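Local coordinates for protein putative transcriptional regulator (TetR/AcrR family) (Acinetobacter sp., PDB 3KNW) that probably binds DNA through a helix-turn-helix motif and regulates transcription, as a two-subunit member of the TetR/AcrR family, at residues A[124-127]-A[128-131]. Sequence-based numbering, arbitrary orientation.
Sequences LSED and MRLI
S125, at the N-cap of helix 126-153, accepts from M128 N through OG at 3.0 Å, a capping bond. Serine suits this place because its short side chain folds back (chi1 70°) to meet a first-turn amide that has no residue one turn earlier within the helix to accept from it; the same hydroxyl is hydrogen-bonded to E59. The backbone carbonyl of S125 receives R129 N at 3.1 Å, and E126 O and D127 O continue the helical pattern with L130 N and I131 N.

On the side facing the second subunit, E126 and R129 lie side by side and form a salt bridge. R129 NE gives an almost straight bond to E126 OE2 (3.1 Å), which lies in the guanidinium plane; NE comes from the syn side but 30° out of the carboxylate plane, while NH1 to OE1 is a weak bond. The two planes stand 71° apart, so this is no flat two-pronged pairing. OE2 also pairs with K184 of the second subunit, and R129 NH2 reaches L182 O there; long, charged side chains thus serve both helix and dimer.

On the face turned to the protein, L124 CG packs crosswise on CB of M128, a selenomethionine, at 4.2 Å. Both side chains, suitably apolar, rest on M117 of helix 111-119, while M128 and I131 face helix 58-81.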
loop_
_atom_site.group_PDB
_atom_site.type_symbol
_atom_site.label_atom_id
_atom_site.label_comp_id
_atom_site.label_asym_id
_atom_site.label_seq_id
_atom_site.Cartn_x
_atom_site.Cartn_y
_atom_site.Cartn_z
ATOM N N LEU A 124 -5.126 9.143 12.766
ATOM C CA LEU A 124 -4.656 8.237 13.779
ATOM C C LEU A 124 -3.959 8.967 14.922
ATOM O O LEU A 124 -3.220 9.901 14.715
ATOM C CB LEU A 124 -3.658 7.352 13.097
ATOM C CG LEU A 124 -3.625 5.911 13.485
ATOM C CD1 LEU A 124 -5.001 5.302 13.312
ATOM C CD2 LEU A 124 -2.554 5.326 12.562
ATOM N N SER A 125 -4.244 8.576 16.150
ATOM C CA SER A 125 -3.468 9.044 17.300
ATOM C C SER A 125 -2.001 8.734 17.050
ATOM O O SER A 125 -1.689 7.713 16.444
ATOM C CB SER A 125 -3.891 8.292 18.535
ATOM O OG SER A 125 -3.468 6.915 18.467
ATOM N N GLU A 126 -1.105 9.604 17.503
ATOM C CA GLU A 126 0.323 9.286 17.575
ATOM C C GLU A 126 0.624 7.965 18.265
ATOM O O GLU A 126 1.557 7.249 17.862
ATOM C CB GLU A 126 1.095 10.350 18.350
ATOM C CG GLU A 126 1.844 11.280 17.504
ATOM C CD GLU A 126 2.727 10.559 16.489
ATOM O OE1 GLU A 126 3.416 9.542 16.834
ATOM O OE2 GLU A 126 2.707 11.037 15.335
ATOM N N ASP A 127 -0.111 7.665 19.334
ATOM C CA ASP A 127 0.167 6.450 20.100
ATOM C C ASP A 127 0.016 5.188 19.215
ATOM O O ASP A 127 0.876 4.297 19.210
ATOM C CB ASP A 127 -0.741 6.359 21.344
ATOM C CG ASP A 127 -0.344 7.367 22.428
ATOM O OD1 ASP A 127 0.882 7.444 22.748
ATOM O OD2 ASP A 127 -1.240 8.108 22.907
HETATM N N MSE A 128 -1.074 5.141 18.466
HETATM C CA MSE A 128 -1.363 4.025 17.608
HETATM C C MSE A 128 -0.377 3.974 16.438
HETATM O O MSE A 128 0.135 2.911 16.079
HETATM C CB MSE A 128 -2.844 4.108 17.144
HETATM C CG MSE A 128 -3.862 3.581 18.219
HETATM SE SE MSE A 128 -5.680 3.643 17.654
HETATM C CE MSE A 128 -5.527 2.390 16.282
ATOM N N ARG A 129 -0.066 5.130 15.873
ATOM C CA ARG A 129 0.880 5.189 14.784
ATOM C C ARG A 129 2.270 4.698 15.188
ATOM O O ARG A 129 2.901 3.962 14.452
ATOM C CB ARG A 129 0.996 6.611 14.253
ATOM C CG ARG A 129 1.739 6.660 12.930
ATOM C CD ARG A 129 2.024 8.081 12.584
ATOM N NE ARG A 129 3.109 8.684 13.374
ATOM C CZ ARG A 129 4.410 8.341 13.306
ATOM N NH1 ARG A 129 5.296 8.994 14.071
ATOM N NH2 ARG A 129 4.854 7.354 12.498
ATOM N N LEU A 130 2.741 5.151 16.328
ATOM C CA LEU A 130 3.992 4.642 16.935
ATOM C C LEU A 130 4.003 3.125 17.170
ATOM O O LEU A 130 4.949 2.460 16.778
ATOM C CB LEU A 130 4.214 5.321 18.290
ATOM C CG LEU A 130 5.631 5.269 18.861
ATOM C CD1 LEU A 130 6.738 5.757 17.851
ATOM C CD2 LEU A 130 5.645 6.100 20.191
ATOM N N ILE A 131 2.950 2.582 17.775
ATOM C CA ILE A 131 2.860 1.140 17.960
ATOM C C ILE A 131 2.949 0.404 16.625
ATOM O O ILE A 131 3.705 -0.561 16.492
ATOM C CB ILE A 131 1.555 0.704 18.670
ATOM C CG1 ILE A 131 1.557 1.162 20.145
ATOM C CG2 ILE A 131 1.422 -0.789 18.631
ATOM C CD1 ILE A 131 0.191 1.117 20.788
#